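Local structure of ApRick protease (Rickettsia conorii, 5C9F) at residues 32-37 and 43-48; 63-66 and 71-74; 81-86 and 90-95; 106-111 and 115-120. The protein probably cleaves peptide bonds as an aspartic endopeptidase, this chain being the retropepsin-like protease part of a longer, probably membrane-bound protein. All blocks are in the same frame, centred on the assembly; numbering follows the deposited sequence.

Overall arrangement
Contacts 1 to 4 follow one another along the chain, each closing before the next opens. Contacts 1, 2 and 3 all reach one mixed sheet: contacts 2 and 3 share strand 71-84, and contact 1 meets contact 3 where strand 43-45 runs parallel to strand 88-97. Contact 4 packs helix 108-111 on strand 116-120, part of a separate three-stranded antiparallel sheet. Contacts 1 and 3 lie near the middle, their centres about 12 Å apart, whereas contacts 2 and 4 are about 24 Å apart between centres. Leu-110 packs on Val-83 and Ile-92, tying contact 4 to contact 3. The retropepsin-like body includes the hairpin of contact 2 and is joined by contact 4 to a terminal sheet.

Contact 1 of 4, residues 32-37 and 43-48; sequences IKFMVD and IALTKE
Phe-34 meets Ile-43 and Leu-45 chiefly through one ring atom, CE1. All of the contact between these segments is apolar. The CG2 methyl of Ile-43 comes to 3.7 Å from Phe-34 CE1, and Leu-45 CD2 to 4.0 Å from the same carbon; both approach the ring obliquely. Ile-43 places CG2 anti to its backbone N (chi1 -76°, measured to CG1), and its side chain runs at about a right angle to that of Phe-34. From the ring's own strand, Ile-32 CG2 sits over one face, offset toward the rim.

The polar bonds run to other parts of the chain. Strand 30-36 pairs with strands 22-27 and 104-106, strand 43-45 with strand 88-97, and the CA atoms of Phe-34 and Leu-45 remain 8.6 Å apart. Thr-46 N-caps helix 47-52 through OG1, bonded to Asp-49 N. Asp-37 opens the Asp-Thr-Gly sequence that carries the catalytic aspartate in aspartic proteases, so this packing lies just before and after that signature loop. With buried hydrocarbon alone in touch, the contact relies on fit and burial of nonpolar surface; directional bonding is left to the sheet on which the side chains stand.

Contact 2 of 4, residues 63-66 and 71-74; sequences TRTY and GENK
Tyr-66 O accepts the shortest bond here, from Asn-73 N at 2.7 Å, and also faces the CA-H of Glu-72, with CA at 3.2 Å from Tyr-66 O. The return bond, Tyr-66 N to Asn-73 O, is 2.8 Å long; both donors lie in the carbonyl plane. This hydrogen-bonded pair belongs to the beta hairpin of strands 64-68 and 71-84, probably the counterpart of the retropepsin flap. Next to it, Thr-65 and Lys-74 form a non-hydrogen-bonded pair, and beyond that Thr-63 and Arg-64 both face Ala-75 in a classic beta bulge.

On the face of Thr-65, Lys-74 folds its chain back, bent at chi2, chi3 and chi4, laying CD 3.4 Å from Thr-65 OG1; its NZ bonds Tyr-62 O. On the side of Tyr-66, the Arg-64 guanidinium turns a face to Tyr-66 CE1, offset toward the rim. Tyr-66 OH bonds Asp-42, its ring stacks with His-95, and Asn-73 ND2 bonds Asp-100. Back on the side of Thr-65, its CG2, anti to the backbone N, presses within 3.3 Å of Glu-72 CG. Alongside, a water 2.9 Å from Thr-65 OG1 donates a hydrogen bond to Glu-72 OE2 at 3.2 Å.

Contact 3 of 4, residues 81-86 and 90-95; sequences NSVVIG and KNIKGH
Val-83 and Ile-92 both leave the backbone pointing toward the opposing segment, and their side chains cross at about a right angle. Val-83 CG2 does the touching, set against both CG1 and CB of Ile-92, with CG1 at 3.9 Å from it. Each of these branches, Val-83 CG2 and Ile-92 CG1, stands anti to its own carbonyl carbon and beside its backbone N. Both residues are buried and also pack on Leu-110 of helix 108-111, which brings that helix against the hairpin.

At the exposed end the orientation is different. Asn-81 and Asn-91 cross with their amide planes 87° apart, almost perpendicular, and their OD1 atoms come no closer than 4.0 Å; the two side-chain amides do not bond each other. The backbone makes the link instead: Asn-91 N donates to Asn-81 O at 3.1 Å. The N-H points nearly straight at the oxygen (167°), but the donor stands 54° above the carbonyl plane. Lys-90 curls round the same oxygen, its chain bent at chi2, chi3 and chi4, until CE lies 3.2 Å from Asn-81 O. The CA-H of Lys-90 faces this oxygen too.

Ser-82 and Lys-90 form an antiparallel non-hydrogen-bonded pair, and the chain turns corners at Asn-81 and Asn-91. The left-handed backbone of Asn-91, with Ile-92 beside it and both facing Leu-80, makes a G1 beta bulge in the hairpin of strands 71-84 and 88-97.

Contact 4 of 4, residues 106-111 and 115-120; sequences LGMSLL and KGFRID
Phe-117 projects from strand 116-120 onto helix 108-111, where Met-108 and Leu-111 receive its ring: a short helix of the retropepsin-like body packed on the terminal antiparallel sheet, with an oblique Met-aromatic contact included.

The apolar contact belongs mainly to Leu-111. Its CB lies over one face of the Phe-117 ring, 4.2 Å above the plane and offset toward the rim, while its CD1 reaches 3.9 Å from Phe-117 CZ. The two side chains cross at a slant. Phe-117 holds CG anti to its backbone N (chi1 160°), sending the ring off the strand toward the helix. Leu-111 also packs on Val-36, and Phe-117 on Leu-124 and Leu-126 of strand 123-131, so the ring bridges the body and the terminal sheet.

The sulfur contact is oblique. Met-108 SD is 5.2 Å from the centroid of the Phe-117 ring and 67° off the ring normal, and the two side chains cross at about a right angle. With CG of the methionine beside its backbone N, the bend at chi2 (-61°) brings SD to the ring.

Hydrogen bonding serves each element separately. Gly-107 is the N-cap residue, and its O accepts Leu-111 N, closing the helical turn that puts Met-108 and Leu-111 on one side. At the strand's start, Lys-115 NZ bonds Ala-129 O of the second subunit, so the sheet also takes part in the assembly. On the ring, the sulfur and the leucine methyl converge on one atom: Phe-117 CE2 lies 4.0 Å from Met-108 SD and 4.2 Å from Leu-111 CD1.

Contact 1 of 4, residues 32-37 and 43-48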
loop_
_atom_site.group_PDB
_atom_site.type_symbol
_atom_site.label_atom_id
_atom_site.label_comp_id
_atom_site.label_asym_id
_atom_site.label_seq_id
_atom_site.Cartn_x
_atom_site.Cartn_y
_atom_site.Cartn_z
ATOM N N ILE A 32 1.462 1.408 26.819
ATOM C CA ILE A 32 2.061 0.302 27.557
ATOM C C ILE A 32 3.316 -0.084 26.810
ATOM O O ILE A 32 3.306 -0.191 25.597
ATOM C CB ILE A 32 1.126 -0.935 27.612
ATOM C CG1 ILE A 32 -0.216 -0.647 28.291
ATOM C CG2 ILE A 32 1.808 -2.095 28.333
ATOM C CD1 ILE A 32 -0.147 -0.382 29.767
ATOM N N LYS A 33 4.381 -0.365 27.551
ATOM C CA LYS A 33 5.619 -0.854 26.998
ATOM C C LYS A 33 5.670 -2.363 27.058
ATOM O O LYS A 33 5.514 -2.957 28.104
ATOM C CB LYS A 33 6.797 -0.268 27.760
ATOM C CG LYS A 33 8.111 -0.520 27.031
ATOM C CD LYS A 33 9.280 -0.040 27.866
ATOM C CE LYS A 33 10.501 0.210 27.009
ATOM N NZ LYS A 33 11.682 0.528 27.857
ATOM N N PHE A 34 5.857 -2.989 25.907
ATOM C CA PHE A 34 5.982 -4.440 25.814
ATOM C C PHE A 34 7.350 -4.842 25.379
ATOM O O PHE A 34 8.002 -4.133 24.583
ATOM C CB PHE A 34 5.034 -4.982 24.745
ATOM C CG PHE A 34 3.615 -4.893 25.117
ATOM C CD1 PHE A 34 3.067 -5.828 25.965
ATOM C CD2 PHE A 34 2.820 -3.843 24.672
ATOM C CE1 PHE A 34 1.729 -5.713 26.376
ATOM C CE2 PHE A 34 1.478 -3.746 25.034
ATOM C CZ PHE A 34 0.929 -4.675 25.890
ATOM N N MET A 35 7.810 -5.970 25.896
ATOM C CA MET A 35 8.925 -6.678 25.326
ATOM C C MET A 35 8.383 -7.712 24.338
ATOM O O MET A 35 7.445 -8.441 24.660
ATOM C CB MET A 35 9.720 -7.370 26.417
ATOM C CG MET A 35 11.014 -8.025 25.910
ATOM S SD MET A 35 12.037 -8.664 27.262
ATOM C CE MET A 35 11.220 -10.189 27.542
ATOM N N VAL A 36 8.948 -7.743 23.140
ATOM C CA VAL A 36 8.613 -8.797 22.148
ATOM C C VAL A 36 9.198 -10.158 22.588
ATOM O O VAL A 36 10.355 -10.236 22.993
ATOM C CB VAL A 36 9.169 -8.438 20.774
ATOM C CG1 VAL A 36 8.917 -9.582 19.774
ATOM C CG2 VAL A 36 8.538 -7.138 20.317
ATOM N N ASP A 37 8.351 -11.185 22.622
ATOM C CA ASP A 37 8.744 -12.558 23.022
ATOM C C ASP A 37 8.096 -13.540 22.063
ATOM O O ASP A 37 6.880 -13.758 22.144
ATOM C CB ASP A 37 8.274 -12.832 24.445
ATOM C CG ASP A 37 8.850 -14.120 25.016
ATOM O OD1 ASP A 37 9.483 -14.885 24.261
ATOM O OD2 ASP A 37 8.671 -14.374 26.235
ATOM N N ILE A 43 -0.768 -12.094 24.972
ATOM C CA ILE A 43 -0.107 -11.044 25.738
ATOM C C ILE A 43 -0.041 -11.399 27.199
ATOM O O ILE A 43 -1.035 -11.917 27.790
ATOM C CB ILE A 43 -0.823 -9.736 25.574
ATOM C CG1 ILE A 43 -0.474 -9.163 24.205
ATOM C CG2 ILE A 43 -0.444 -8.736 26.670
ATOM C CD1 ILE A 43 -1.301 -7.983 23.840
ATOM N N ALA A 44 1.112 -11.145 27.786
ATOM C CA ALA A 44 1.269 -11.304 29.234
ATOM C C ALA A 44 1.442 -9.936 29.886
ATOM O O ALA A 44 2.398 -9.235 29.621
ATOM C CB ALA A 44 2.473 -12.189 29.523
ATOM N N LEU A 45 0.492 -9.531 30.704
ATOM C CA LEU A 45 0.563 -8.236 31.343
ATOM C C LEU A 45 1.100 -8.356 32.765
ATOM O O LEU A 45 0.675 -9.220 33.521
ATOM C CB LEU A 45 -0.828 -7.593 31.415
ATOM C CG LEU A 45 -1.555 -6.941 30.293
ATOM C CD1 LEU A 45 -2.796 -6.267 30.862
ATOM C CD2 LEU A 45 -0.652 -5.906 29.627
ATOM N N THR A 46 1.945 -7.425 33.156
ATOM C CA THR A 46 2.335 -7.347 34.542
ATOM C C THR A 46 1.125 -6.972 35.351
ATOM O O THR A 46 0.181 -6.345 34.869
ATOM C CB THR A 46 3.447 -6.288 34.806
ATOM O OG1 THR A 46 2.950 -4.978 34.474
ATOM C CG2 THR A 46 4.674 -6.582 33.966
ATOM N N LYS A 47 1.159 -7.319 36.625
ATOM C CA LYS A 47 0.115 -6.829 37.541
ATOM C C LYS A 47 -0.018 -5.305 37.525
ATOM O O LYS A 47 -1.172 -4.721 37.480
ATOM C CB LYS A 47 0.402 -7.319 39.001
ATOM C CG LYS A 47 0.268 -8.813 39.190
ATOM C CD LYS A 47 0.117 -9.173 40.690
ATOM C CE LYS A 47 1.212 -8.560 41.608
ATOM N NZ LYS A 47 1.821 -9.493 42.631
ATOM N N GLU A 48 1.101 -4.593 37.519
ATOM C CA GLU A 48 1.025 -3.123 37.492
ATOM C C GLU A 48 0.367 -2.577 36.188
ATOM O O GLU A 48 -0.439 -1.647 36.237
ATOM C CB GLU A 48 2.406 -2.531 37.705
ATOM C CG GLU A 48 2.498 -1.032 37.501
ATOM C CD GLU A 48 3.934 -0.485 37.673
ATOM O OE1 GLU A 48 4.415 0.244 36.783
ATOM O OE2 GLU A 48 4.599 -0.760 38.707
#

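Contact 2 of 4, residues 63-66 and 71-74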
loop_
_atom_site.group_PDB
_atom_site.type_symbol
_atom_site.label_atom_id
_atom_site.label_comp_id
_atom_site.label_asym_id
_atom_site.label_seq_id
_atom_site.Cartn_x
_atom_site.Cartn_y
_atom_site.Cartn_z
ATOM N N THR A 63 -7.636 -18.734 36.715
ATOM C CA THR A 63 -8.010 -20.088 36.345
ATOM C C THR A 63 -7.016 -20.765 35.414
ATOM O O THR A 63 -7.110 -21.968 35.204
ATOM C CB THR A 63 -9.363 -20.069 35.631
ATOM O OG1 THR A 63 -9.315 -19.136 34.544
ATOM C CG2 THR A 63 -10.453 -19.681 36.610
ATOM N N ARG A 64 -6.092 -19.999 34.840
ATOM C CA ARG A 64 -5.178 -20.522 33.822
ATOM C C ARG A 64 -3.795 -20.798 34.413
ATOM O O ARG A 64 -3.415 -20.228 35.425
ATOM C CB ARG A 64 -5.105 -19.601 32.593
ATOM C CG ARG A 64 -6.397 -19.586 31.769
ATOM C CD ARG A 64 -6.543 -20.868 30.935
ATOM N NE ARG A 64 -5.706 -20.699 29.754
ATOM C CZ ARG A 64 -4.486 -21.186 29.543
ATOM N NH1 ARG A 64 -3.895 -22.025 30.398
ATOM N NH2 ARG A 64 -3.854 -20.854 28.418
ATOM N N THR A 65 -3.080 -21.717 33.780
ATOM C CA THR A 65 -1.734 -22.060 34.152
ATOM C C THR A 65 -0.811 -22.000 32.940
ATOM O O THR A 65 -1.013 -22.664 31.936
ATOM C CB THR A 65 -1.715 -23.451 34.795
ATOM O OG1 THR A 65 -2.528 -23.424 35.949
ATOM C CG2 THR A 65 -0.317 -23.896 35.151
ATOM N N TYR A 66 0.225 -21.188 33.054
ATOM C CA TYR A 66 1.229 -21.066 32.016
ATOM C C TYR A 66 2.458 -21.844 32.451
ATOM O O TYR A 66 2.751 -21.927 33.642
ATOM C CB TYR A 66 1.491 -19.605 31.722
ATOM C CG TYR A 66 0.398 -19.036 30.882
ATOM C CD1 TYR A 66 -0.822 -18.648 31.439
ATOM C CD2 TYR A 66 0.568 -18.924 29.513
ATOM C CE1 TYR A 66 -1.841 -18.163 30.637
ATOM C CE2 TYR A 66 -0.417 -18.420 28.720
ATOM C CZ TYR A 66 -1.618 -18.069 29.286
ATOM O OH TYR A 66 -2.565 -17.576 28.469
ATOM N N GLY A 71 8.907 -22.578 35.218
ATOM C CA GLY A 71 7.799 -23.527 35.316
ATOM C C GLY A 71 6.434 -22.892 35.544
ATOM O O GLY A 71 6.209 -21.719 35.189
ATOM N N GLU A 72 5.545 -23.680 36.154
ATOM C CA GLU A 72 4.105 -23.409 36.188
ATOM C C GLU A 72 3.718 -22.164 36.937
ATOM O O GLU A 72 3.953 -22.102 38.158
ATOM C CB GLU A 72 3.360 -24.580 36.870
ATOM C CG GLU A 72 2.563 -25.396 35.906
ATOM C CD GLU A 72 1.922 -26.628 36.504
ATOM O OE1 GLU A 72 2.333 -27.683 36.075
ATOM O OE2 GLU A 72 1.049 -26.554 37.390
ATOM N N ASN A 73 3.079 -21.217 36.266
ATOM C CA ASN A 73 2.497 -20.056 36.982
ATOM C C ASN A 73 1.030 -19.899 36.753
ATOM O O ASN A 73 0.543 -20.112 35.647
ATOM C CB ASN A 73 3.212 -18.764 36.616
ATOM C CG ASN A 73 4.703 -18.797 37.017
ATOM O OD1 ASN A 73 5.069 -19.396 38.026
ATOM N ND2 ASN A 73 5.554 -18.181 36.211
ATOM N N LYS A 74 0.340 -19.404 37.757
ATOM C CA LYS A 74 -1.099 -19.107 37.621
ATOM C C LYS A 74 -1.326 -17.742 36.931
ATOM O O LYS A 74 -0.578 -16.783 37.144
ATOM C CB LYS A 74 -1.792 -19.159 39.000
ATOM C CG LYS A 74 -1.753 -20.537 39.631
ATOM C CD LYS A 74 -2.484 -21.540 38.775
ATOM C CE LYS A 74 -3.952 -21.290 38.663
ATOM N NZ LYS A 74 -4.664 -21.069 39.936
HETATM O O HOH W 1 -1.812 -25.220 38.068
#

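Contact 3 of 4, residues 81-86 and 90-95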
loop_
_atom_site.group_PDB
_atom_site.type_symbol
_atom_site.label_atom_id
_atom_site.label_comp_id
_atom_site.label_asym_id
_atom_site.label_seq_id
_atom_site.Cartn_x
_atom_site.Cartn_y
_atom_site.Cartn_z
ATOM N N ASN A 81 -9.737 -4.770 24.756
ATOM C CA ASN A 81 -10.659 -4.231 23.766
ATOM C C ASN A 81 -9.921 -3.656 22.577
ATOM O O ASN A 81 -10.290 -3.920 21.444
ATOM C CB ASN A 81 -11.547 -3.146 24.383
ATOM C CG ASN A 81 -12.448 -3.692 25.468
ATOM O OD1 ASN A 81 -12.865 -4.829 25.421
ATOM N ND2 ASN A 81 -12.733 -2.872 26.464
ATOM N N SER A 82 -8.881 -2.884 22.837
ATOM C CA SER A 82 -8.156 -2.215 21.771
ATOM C C SER A 82 -6.649 -2.162 22.036
ATOM O O SER A 82 -6.216 -1.842 23.141
ATOM C CB SER A 82 -8.700 -0.790 21.600
ATOM O OG SER A 82 -7.790 0.033 20.884
ATOM N N VAL A 83 -5.890 -2.612 21.057
ATOM C CA VAL A 83 -4.423 -2.585 21.076
ATOM C C VAL A 83 -3.981 -1.932 19.770
ATOM O O VAL A 83 -4.212 -2.492 18.694
ATOM C CB VAL A 83 -3.778 -3.986 21.149
ATOM C CG1 VAL A 83 -2.243 -3.885 21.129
ATOM C CG2 VAL A 83 -4.172 -4.766 22.414
ATOM N N VAL A 84 -3.379 -0.749 19.873
ATOM C CA VAL A 84 -2.938 -0.014 18.714
ATOM C C VAL A 84 -1.408 -0.076 18.679
ATOM O O VAL A 84 -0.729 0.441 19.598
ATOM C CB VAL A 84 -3.424 1.446 18.749
ATOM C CG1 VAL A 84 -2.940 2.208 17.507
ATOM C CG2 VAL A 84 -4.942 1.489 18.872
ATOM N N ILE A 85 -0.914 -0.673 17.614
ATOM C CA ILE A 85 0.506 -0.642 17.237
ATOM C C ILE A 85 0.502 -0.415 15.697
ATOM O O ILE A 85 0.429 -1.370 14.918
ATOM C CB ILE A 85 1.194 -1.996 17.484
ATOM C CG1 ILE A 85 1.123 -2.368 18.986
ATOM C CG2 ILE A 85 2.664 -1.904 17.059
ATOM C CD1 ILE A 85 1.505 -3.786 19.264
ATOM N N GLY A 86 0.531 0.835 15.273
ATOM C CA GLY A 86 0.295 1.181 13.873
ATOM C C GLY A 86 -1.183 1.066 13.557
ATOM O O GLY A 86 -1.885 2.070 13.435
ATOM N N LYS A 90 -8.408 -5.525 17.722
ATOM C CA LYS A 90 -9.542 -5.578 18.617
ATOM C C LYS A 90 -9.637 -6.915 19.318
ATOM O O LYS A 90 -9.317 -7.940 18.746
ATOM C CB LYS A 90 -10.844 -5.291 17.866
ATOM C CG LYS A 90 -10.878 -3.960 17.112
ATOM C CD LYS A 90 -10.816 -2.731 18.017
ATOM C CE LYS A 90 -11.978 -2.629 19.002
ATOM N NZ LYS A 90 -13.297 -2.498 18.326
ATOM N N ASN A 91 -10.062 -6.859 20.576
ATOM C CA ASN A 91 -10.321 -8.032 21.416
ATOM C C ASN A 91 -9.192 -9.025 21.398
ATOM O O ASN A 91 -9.348 -10.137 20.975
ATOM C CB ASN A 91 -11.625 -8.682 20.996
ATOM C CG ASN A 91 -12.792 -7.719 21.078
ATOM O OD1 ASN A 91 -12.977 -7.039 22.078
ATOM N ND2 ASN A 91 -13.558 -7.623 20.004
ATOM N N ILE A 92 -8.044 -8.572 21.868
ATOM C CA ILE A 92 -6.826 -9.283 21.848
ATOM C C ILE A 92 -6.695 -10.007 23.176
ATOM O O ILE A 92 -6.910 -9.465 24.266
ATOM C CB ILE A 92 -5.639 -8.321 21.675
ATOM C CG1 ILE A 92 -5.802 -7.585 20.336
ATOM C CG2 ILE A 92 -4.286 -9.053 21.835
ATOM C CD1 ILE A 92 -5.967 -8.542 19.160
ATOM N N LYS A 93 -6.328 -11.271 23.067
ATOM C CA LYS A 93 -6.231 -12.151 24.249
ATOM C C LYS A 93 -5.007 -11.804 25.051
ATOM O O LYS A 93 -3.906 -11.615 24.506
ATOM C CB LYS A 93 -6.118 -13.615 23.783
ATOM C CG LYS A 93 -6.877 -14.635 24.613
ATOM C CD LYS A 93 -6.322 -16.053 24.406
ATOM C CE LYS A 93 -6.988 -17.076 25.316
ATOM N NZ LYS A 93 -8.340 -17.472 24.826
ATOM N N GLY A 94 -5.162 -11.879 26.370
ATOM C CA GLY A 94 -4.028 -11.741 27.269
ATOM C C GLY A 94 -4.289 -12.434 28.565
ATOM O O GLY A 94 -5.322 -13.085 28.757
ATOM N N HIS A 95 -3.343 -12.332 29.472
ATOM C CA HIS A 95 -3.544 -12.835 30.786
ATOM C C HIS A 95 -2.665 -12.044 31.728
ATOM O O HIS A 95 -1.727 -11.380 31.306
ATOM C CB HIS A 95 -3.166 -14.318 30.888
ATOM C CG HIS A 95 -1.711 -14.579 30.625
ATOM N ND1 HIS A 95 -1.248 -14.929 29.385
ATOM C CD2 HIS A 95 -0.624 -14.588 31.448
ATOM C CE1 HIS A 95 0.061 -15.139 29.444
ATOM N NE2 HIS A 95 0.464 -14.933 30.677
#

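Contact 4 of 4, residues 106-111 and 115-120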
loop_
_atom_site.group_PDB
_atom_site.type_symbol
_atom_site.label_atom_id
_atom_site.label_comp_id
_atom_site.label_asym_id
_atom_site.label_seq_id
_atom_site.Cartn_x
_atom_site.Cartn_y
_atom_site.Cartn_z
ATOM N N LEU A 106 4.561 -9.096 24.588
ATOM C CA LEU A 106 3.778 -9.228 23.396
ATOM C C LEU A 106 4.267 -10.476 22.702
ATOM O O LEU A 106 5.462 -10.628 22.401
ATOM C CB LEU A 106 4.117 -8.003 22.521
ATOM C CG LEU A 106 3.138 -7.580 21.455
ATOM C CD1 LEU A 106 3.581 -6.204 20.957
ATOM C CD2 LEU A 106 3.179 -8.570 20.340
ATOM N N GLY A 107 3.339 -11.337 22.350
ATOM C CA GLY A 107 3.702 -12.672 21.836
ATOM C C GLY A 107 3.240 -12.881 20.417
ATOM O O GLY A 107 2.795 -11.926 19.744
ATOM N N MET A 108 3.356 -14.126 19.973
ATOM C CA MET A 108 3.106 -14.478 18.586
ATOM C C MET A 108 1.682 -14.353 18.210
ATOM O O MET A 108 1.395 -14.120 17.022
ATOM C CB MET A 108 3.573 -15.934 18.311
ATOM C CG MET A 108 5.060 -16.090 18.326
ATOM S SD MET A 108 5.788 -15.056 17.016
ATOM C CE MET A 108 4.981 -15.627 15.569
ATOM N N SER A 109 0.743 -14.556 19.151
ATOM C CA SER A 109 -0.686 -14.446 18.728
ATOM C C SER A 109 -1.031 -13.046 18.178
ATOM O O SER A 109 -1.692 -12.934 17.163
ATOM C CB SER A 109 -1.646 -14.837 19.832
ATOM O OG SER A 109 -1.198 -16.070 20.391
ATOM N N LEU A 110 -0.484 -11.980 18.778
ATOM C CA LEU A 110 -0.683 -10.641 18.212
ATOM C C LEU A 110 0.254 -10.425 16.976
ATOM O O LEU A 110 -0.172 -9.882 15.934
ATOM C CB LEU A 110 -0.520 -9.558 19.253
ATOM C CG LEU A 110 -0.763 -8.087 18.823
ATOM C CD1 LEU A 110 -2.128 -7.844 18.216
ATOM C CD2 LEU A 110 -0.601 -7.160 20.011
ATOM N N LEU A 111 1.517 -10.820 17.095
ATOM C CA LEU A 111 2.505 -10.513 16.059
ATOM C C LEU A 111 2.162 -11.157 14.713
ATOM O O LEU A 111 2.426 -10.558 13.671
ATOM C CB LEU A 111 3.855 -10.996 16.476
ATOM C CG LEU A 111 4.499 -10.131 17.566
ATOM C CD1 LEU A 111 5.713 -10.833 18.091
ATOM C CD2 LEU A 111 4.892 -8.746 17.068
ATOM N N LYS A 115 0.500 -8.029 8.653
ATOM C CA LYS A 115 0.746 -8.467 7.269
ATOM C C LYS A 115 2.179 -8.954 7.133
ATOM O O LYS A 115 2.436 -9.943 6.465
ATOM C CB LYS A 115 0.487 -7.322 6.299
ATOM C CG LYS A 115 0.312 -7.635 4.835
ATOM C CD LYS A 115 -0.657 -8.740 4.473
ATOM C CE LYS A 115 -2.042 -8.495 5.060
ATOM N NZ LYS A 115 -2.595 -7.191 4.648
ATOM N N GLY A 116 3.108 -8.254 7.781
ATOM C CA GLY A 116 4.530 -8.629 7.769
ATOM C C GLY A 116 5.151 -8.477 9.177
ATOM O O GLY A 116 4.843 -7.532 9.871
ATOM N N PHE A 117 6.009 -9.418 9.546
ATOM C CA PHE A 117 6.746 -9.370 10.785
ATOM C C PHE A 117 8.130 -9.992 10.552
ATOM O O PHE A 117 8.234 -11.173 10.249
ATOM C CB PHE A 117 5.937 -10.143 11.854
ATOM C CG PHE A 117 6.753 -10.586 13.036
ATOM C CD1 PHE A 117 7.561 -9.705 13.711
ATOM C CD2 PHE A 117 6.656 -11.883 13.508
ATOM C CE1 PHE A 117 8.351 -10.151 14.783
ATOM C CE2 PHE A 117 7.419 -12.321 14.585
ATOM C CZ PHE A 117 8.271 -11.434 15.241
ATOM N N ARG A 118 9.189 -9.209 10.636
ATOM C CA ARG A 118 10.516 -9.755 10.363
ATOM C C ARG A 118 11.548 -9.219 11.323
ATOM O O ARG A 118 11.515 -8.057 11.705
ATOM C CB ARG A 118 10.999 -9.376 8.948
ATOM C CG ARG A 118 12.403 -9.924 8.695
ATOM C CD ARG A 118 12.721 -9.980 7.217
ATOM N NE ARG A 118 13.803 -10.882 6.829
ATOM C CZ ARG A 118 13.668 -11.989 6.101
ATOM N NH1 ARG A 118 12.473 -12.446 5.717
ATOM N NH2 ARG A 118 14.758 -12.678 5.780
ATOM N N ILE A 119 12.462 -10.071 11.735
ATOM C CA ILE A 119 13.544 -9.643 12.585
ATOM C C ILE A 119 14.806 -9.896 11.777
ATOM O O ILE A 119 15.090 -11.025 11.492
ATOM C CB ILE A 119 13.604 -10.459 13.903
ATOM C CG1 ILE A 119 12.448 -10.084 14.870
ATOM C CG2 ILE A 119 14.966 -10.237 14.588
ATOM C CD1 ILE A 119 12.264 -11.031 16.028
ATOM N N ASP A 120 15.553 -8.846 11.490
ATOM C CA ASP A 120 16.757 -8.859 10.638
ATOM C C ASP A 120 17.916 -7.985 11.158
ATOM O O ASP A 120 17.735 -6.771 11.248
ATOM C CB ASP A 120 16.368 -8.224 9.302
ATOM C CG ASP A 120 17.473 -8.292 8.263
ATOM O OD1 ASP A 120 17.987 -9.399 7.998
ATOM O OD2 ASP A 120 17.816 -7.226 7.700
#